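TagI restriction endonuclease (Thermocrispum agreste, PDB 6GHS) probably cleaves DNA containing 5-methylcytosine or 5-hydroxymethylcytosine, combining an SRA domain that reads the modified base with an HNH (ββα-Me) nuclease domain. Local coordinates at residues 229-233 and 294-298; 4-8 and 163-167. All coordinates share one frame; numbering follows the deposited sequence.

Interaction 1: residues 229-233 and 294-298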
loop_
_atom_site.group_PDB
_atom_site.type_symbol
_atom_site.label_atom_id
_atom_site.label_comp_id
_atom_site.label_asym_id
_atom_site.label_seq_id
_atom_site.Cartn_x
_atom_site.Cartn_y
_atom_site.Cartn_z
ATOM N N HIS A 229 -4.318 -0.346 -13.064
ATOM C CA HIS A 229 -5.517 -0.541 -13.855
ATOM C C HIS A 229 -6.079 0.799 -14.277
ATOM O O HIS A 229 -6.023 1.758 -13.527
ATOM C CB HIS A 229 -6.578 -1.307 -13.082
ATOM C CG HIS A 229 -6.255 -2.752 -12.879
ATOM N ND1 HIS A 229 -5.692 -3.235 -11.716
ATOM C CD2 HIS A 229 -6.436 -3.826 -13.682
ATOM C CE1 HIS A 229 -5.531 -4.543 -11.817
ATOM N NE2 HIS A 229 -5.979 -4.929 -12.998
ATOM N N ILE A 230 -6.635 0.841 -15.477
ATOM C CA ILE A 230 -7.106 2.077 -16.085
ATOM C C ILE A 230 -8.546 2.285 -15.631
ATOM O O ILE A 230 -8.864 3.295 -15.001
ATOM C CB ILE A 230 -6.971 2.033 -17.621
ATOM C CG1 ILE A 230 -5.520 1.686 -18.009
ATOM C CG2 ILE A 230 -7.366 3.357 -18.241
ATOM C CD1 ILE A 230 -5.245 1.619 -19.495
ATOM N N ARG A 231 -9.403 1.318 -15.937
ATOM C CA ARG A 231 -10.757 1.276 -15.383
ATOM C C ARG A 231 -10.739 0.416 -14.125
ATOM O O ARG A 231 -10.511 -0.789 -14.228
ATOM C CB ARG A 231 -11.733 0.675 -16.379
ATOM C CG ARG A 231 -13.136 0.504 -15.830
ATOM C CD ARG A 231 -14.037 -0.141 -16.856
ATOM N NE ARG A 231 -15.422 -0.117 -16.414
ATOM C CZ ARG A 231 -16.471 -0.374 -17.188
ATOM N NH1 ARG A 231 -16.314 -0.698 -18.471
ATOM N NH2 ARG A 231 -17.695 -0.303 -16.668
ATOM N N PRO A 232 -11.012 1.012 -12.946
ATOM C CA PRO A 232 -10.770 0.275 -11.694
ATOM C C PRO A 232 -11.569 -1.015 -11.563
ATOM O O PRO A 232 -12.602 -1.178 -12.207
ATOM C CB PRO A 232 -11.176 1.270 -10.597
ATOM C CG PRO A 232 -11.231 2.593 -11.261
ATOM C CD PRO A 232 -11.591 2.337 -12.686
ATOM N N LEU A 233 -11.071 -1.914 -10.727
ATOM C CA LEU A 233 -11.718 -3.194 -10.495
ATOM C C LEU A 233 -12.840 -3.031 -9.473
ATOM O O LEU A 233 -12.902 -2.018 -8.777
ATOM C CB LEU A 233 -10.692 -4.210 -9.989
ATOM C CG LEU A 233 -9.427 -4.426 -10.827
ATOM C CD1 LEU A 233 -8.503 -5.412 -10.135
ATOM C CD2 LEU A 233 -9.778 -4.917 -12.227
ATOM N N HIS A 294 -11.693 1.633 -21.966
ATOM C CA HIS A 294 -11.223 1.797 -20.589
ATOM C C HIS A 294 -10.610 3.173 -20.395
ATOM O O HIS A 294 -10.864 3.807 -19.388
ATOM C CB HIS A 294 -10.208 0.727 -20.200
ATOM C CG HIS A 294 -10.690 -0.676 -20.406
ATOM N ND1 HIS A 294 -11.945 -1.099 -20.029
ATOM C CD2 HIS A 294 -10.070 -1.757 -20.936
ATOM C CE1 HIS A 294 -12.081 -2.380 -20.322
ATOM N NE2 HIS A 294 -10.957 -2.804 -20.875
ATOM N N ILE A 295 -9.827 3.644 -21.363
ATOM C CA ILE A 295 -9.297 5.009 -21.311
ATOM C C ILE A 295 -10.424 6.025 -21.189
ATOM O O ILE A 295 -10.395 6.872 -20.306
ATOM C CB ILE A 295 -8.388 5.335 -22.518
ATOM C CG1 ILE A 295 -7.085 4.528 -22.386
ATOM C CG2 ILE A 295 -8.128 6.843 -22.623
ATOM C CD1 ILE A 295 -5.946 4.979 -23.271
ATOM N N ARG A 296 -11.410 5.928 -22.072
ATOM C CA ARG A 296 -12.585 6.802 -22.015
ATOM C C ARG A 296 -13.271 6.778 -20.665
ATOM O O ARG A 296 -13.684 7.823 -20.180
ATOM C CB ARG A 296 -13.611 6.435 -23.092
ATOM C CG ARG A 296 -13.393 7.143 -24.420
ATOM C CD ARG A 296 -14.176 6.472 -25.534
ATOM N NE ARG A 296 -13.529 6.739 -26.815
ATOM C CZ ARG A 296 -13.348 5.852 -27.793
ATOM N NH1 ARG A 296 -13.760 4.584 -27.682
ATOM N NH2 ARG A 296 -12.733 6.245 -28.904
ATOM N N TYR A 297 -13.398 5.590 -20.073
ATOM C CA TYR A 297 -14.041 5.421 -18.748
ATOM C C TYR A 297 -13.294 6.174 -17.655
ATOM O O TYR A 297 -13.898 6.888 -16.858
ATOM C CB TYR A 297 -14.159 3.936 -18.358
ATOM C CG TYR A 297 -15.026 3.700 -17.145
ATOM C CD1 TYR A 297 -14.533 3.931 -15.856
ATOM C CD2 TYR A 297 -16.350 3.259 -17.277
ATOM C CE1 TYR A 297 -15.326 3.732 -14.728
ATOM C CE2 TYR A 297 -17.159 3.053 -16.156
ATOM C CZ TYR A 297 -16.640 3.291 -14.879
ATOM O OH TYR A 297 -17.413 3.093 -13.754
ATOM N N HIS A 298 -11.982 6.001 -17.626
ATOM C CA HIS A 298 -11.125 6.686 -16.664
ATOM C C HIS A 298 -11.208 8.191 -16.801
ATOM O O HIS A 298 -11.301 8.887 -15.807
ATOM C CB HIS A 298 -9.668 6.242 -16.842
ATOM C CG HIS A 298 -8.693 6.979 -15.978
ATOM N ND1 HIS A 298 -8.013 8.093 -16.414
ATOM C CD2 HIS A 298 -8.279 6.754 -14.711
ATOM C CE1 HIS A 298 -7.217 8.520 -15.455
ATOM N NE2 HIS A 298 -7.360 7.724 -14.410
HETATM O O HOH W 1 -14.277 0.274 -20.476
#
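In the HNH (ββα-Me) nuclease domain, R231 and I230, in the loop that follows strand 223-229, pack against Y297, H294 and H298 on one side of helix 292-299. The main feature is an offset stack: the R231 guanidinium lies nearly flat on the Y297 ring, planes 19° apart and centres 4.1 Å apart. R231 CZ stands 33° off the ring normal, so this cation-pi contact is off-centre. The aliphatic part of R231 uses the same face, CG lying 4.0 Å from the ring centroid in a CH-pi contact. With CG anti to the backbone N (chi1 176°) and the chain extended on to NE, the arginine runs across the ring instead of ending on it. H237 holds the far ends of both partners: its ND1 is hydrogen-bonded to Y297 OH, and its carbonyl O takes a weak bond from R231 NH2. R231 also crosses H294 at about a right angle, CD passing 3.9 Å from ND1.

I230 works deeper in. Its CG2 methyl sits against the helix backbone, 3.7 Å from H294 O, and also meets I295 CG1 and H298 CB. The H298 ring lies obliquely to I230 O, and its NE2 is bonded to F257 O, which ties helix 292-299 to helix 251-258. A water joins the two segments, accepting a hydrogen bond from R231 NH1 at 3.0 Å and hydrogen-bonded to H294 ND1 at 2.7 Å.

Interaction 2: residues 4-8 and 163-167; sequences KRTFG and VVDNP
The F7 ring meets the D165 carboxylate at its edge: OD2 lies near the ring plane, 3.3 Å from F7 CD2, and the two flat groups are turned 42° apart. From 163-167 it is this carboxylate oxygen that reaches the ring, and it does so at the rim, not over a face. F7 CG lies beside its own backbone N (chi1 -57°), which brings the ring edge and the N-H of F7 round the same oxygen. F7 N gives OD2 a weak hydrogen bond of 3.5 Å, fairly straight at 160°. The return bond is firmer: D165 N donates to F7 O at 3.2 Å, nearly straight. D165 thus takes both polar backbone atoms of F7, one with its side chain and one with its main chain. T6 adds a methyl contact, CG2 to D165 CB at 4.1 Å. K4 NZ is 5.2 Å from D165 OD2, too far for a salt bridge, though the opposite charges may attract weakly.

G8, at a positive phi, brings its CA to within 4.4 Å of V164 CG1. R105 NH1 is hydrogen-bonded to both T6 O and G8 O. The arrangement is a reciprocal pair of bonds between F7 and D165, one between main chains and one weak bond to the side chain, joining the N-terminal segment that leads into the SRA domain's strand 18-19 to the end of the short strand 163-164.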
loop_
_atom_site.group_PDB
_atom_site.type_symbol
_atom_site.label_atom_id
_atom_site.label_comp_id
_atom_site.label_asym_id
_atom_site.label_seq_id
_atom_site.Cartn_x
_atom_site.Cartn_y
_atom_site.Cartn_z
ATOM N N LYS A 4 6.757 -26.579 -11.698
ATOM C CA LYS A 4 6.224 -25.335 -12.256
ATOM C C LYS A 4 6.097 -24.342 -11.078
ATOM O O LYS A 4 5.374 -24.608 -10.112
ATOM C CB LYS A 4 4.873 -25.637 -12.933
ATOM C CG LYS A 4 3.999 -24.452 -13.361
ATOM C CD LYS A 4 4.394 -23.821 -14.701
ATOM C CE LYS A 4 3.215 -23.090 -15.362
ATOM N NZ LYS A 4 2.525 -22.106 -14.471
ATOM N N ARG A 5 6.820 -23.218 -11.156
ATOM C CA ARG A 5 6.838 -22.224 -10.076
ATOM C C ARG A 5 5.538 -21.454 -10.064
ATOM O O ARG A 5 5.166 -20.826 -11.053
ATOM C CB ARG A 5 8.009 -21.244 -10.209
ATOM C CG ARG A 5 8.307 -20.533 -8.897
ATOM C CD ARG A 5 9.575 -19.703 -8.923
ATOM N NE ARG A 5 10.751 -20.497 -9.282
ATOM C CZ ARG A 5 11.370 -21.368 -8.486
ATOM N NH1 ARG A 5 10.941 -21.600 -7.250
ATOM N NH2 ARG A 5 12.437 -22.028 -8.936
ATOM N N THR A 6 4.854 -21.500 -8.934
ATOM C CA THR A 6 3.477 -21.052 -8.888
ATOM C C THR A 6 3.179 -20.422 -7.551
ATOM O O THR A 6 3.478 -20.991 -6.508
ATOM C CB THR A 6 2.520 -22.216 -9.220
ATOM O OG1 THR A 6 2.598 -22.478 -10.628
ATOM C CG2 THR A 6 1.065 -21.891 -8.865
ATOM N N PHE A 7 2.580 -19.238 -7.613
ATOM C CA PHE A 7 2.363 -18.424 -6.451
ATOM C C PHE A 7 0.939 -18.601 -5.988
ATOM O O PHE A 7 0.011 -18.583 -6.795
ATOM C CB PHE A 7 2.624 -16.959 -6.785
ATOM C CG PHE A 7 4.000 -16.705 -7.320
ATOM C CD1 PHE A 7 5.063 -16.493 -6.452
ATOM C CD2 PHE A 7 4.237 -16.702 -8.695
ATOM C CE1 PHE A 7 6.334 -16.270 -6.947
ATOM C CE2 PHE A 7 5.509 -16.480 -9.198
ATOM C CZ PHE A 7 6.556 -16.263 -8.319
ATOM N N GLY A 8 0.785 -18.755 -4.679
ATOM C CA GLY A 8 -0.508 -18.917 -4.047
ATOM C C GLY A 8 -0.657 -20.332 -3.547
ATOM O O GLY A 8 0.318 -21.090 -3.478
ATOM N N VAL A 163 -1.014 -10.688 -5.393
ATOM C CA VAL A 163 -1.328 -11.191 -6.724
ATOM C C VAL A 163 -0.937 -12.674 -6.782
ATOM O O VAL A 163 0.150 -13.046 -6.340
ATOM C CB VAL A 163 -0.638 -10.359 -7.837
ATOM C CG1 VAL A 163 -1.204 -8.953 -7.874
ATOM C CG2 VAL A 163 0.870 -10.270 -7.664
ATOM N N VAL A 164 -1.831 -13.516 -7.307
ATOM C CA VAL A 164 -1.624 -14.975 -7.352
ATOM C C VAL A 164 -1.773 -15.505 -8.781
ATOM O O VAL A 164 -2.407 -14.859 -9.622
ATOM C CB VAL A 164 -2.585 -15.724 -6.394
ATOM C CG1 VAL A 164 -2.503 -15.142 -4.985
ATOM C CG2 VAL A 164 -4.027 -15.707 -6.908
ATOM N N ASP A 165 -1.199 -16.686 -9.036
ATOM C CA ASP A 165 -1.140 -17.255 -10.392
ATOM C C ASP A 165 -2.485 -17.791 -10.886
ATOM O O ASP A 165 -2.899 -17.456 -12.001
ATOM C CB ASP A 165 -0.052 -18.339 -10.514
ATOM C CG ASP A 165 1.171 -17.862 -11.287
ATOM O OD1 ASP A 165 1.024 -17.101 -12.274
ATOM O OD2 ASP A 165 2.290 -18.271 -10.924
ATOM N N ASN A 166 -3.152 -18.616 -10.073
ATOM C CA ASN A 166 -4.494 -19.134 -10.408
ATOM C C ASN A 166 -5.553 -18.615 -9.399
ATOM O O ASN A 166 -5.601 -19.093 -8.251
ATOM C CB ASN A 166 -4.484 -20.679 -10.490
ATOM C CG ASN A 166 -5.394 -21.222 -11.595
ATOM O OD1 ASN A 166 -6.506 -20.734 -11.811
ATOM N ND2 ASN A 166 -4.919 -22.239 -12.298
ATOM N N PRO A 167 -6.369 -17.604 -9.811
ATOM C CA PRO A 167 -7.560 -17.197 -9.060
ATOM C C PRO A 167 -8.840 -17.772 -9.679
ATOM O O PRO A 167 -9.925 -17.614 -9.119
ATOM C CB PRO A 167 -7.529 -15.663 -9.172
ATOM C CG PRO A 167 -6.684 -15.352 -10.375
ATOM C CD PRO A 167 -6.092 -16.635 -10.890
#

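How the interactions relate
From the N terminus, interaction 2 comes first: 4-8 meets 163-167 after 154 intervening residues that hold the mixed sheet of the SRA domain, so this contact closes the chain round that domain. Residues 168-192, which follow, are not modelled. Strand 194-195 and helix 196-206 then lead into the nuclease domain, where interaction 1 closes a loop of 60 residues between 229-233 and 294-298. The two are in series, neither nested nor crossed, with centres about 25 Å apart and nearest atoms about 7 Å apart. R194 links their surroundings: its backbone pairs with V164, and the side chains of H229 and L233 touch it.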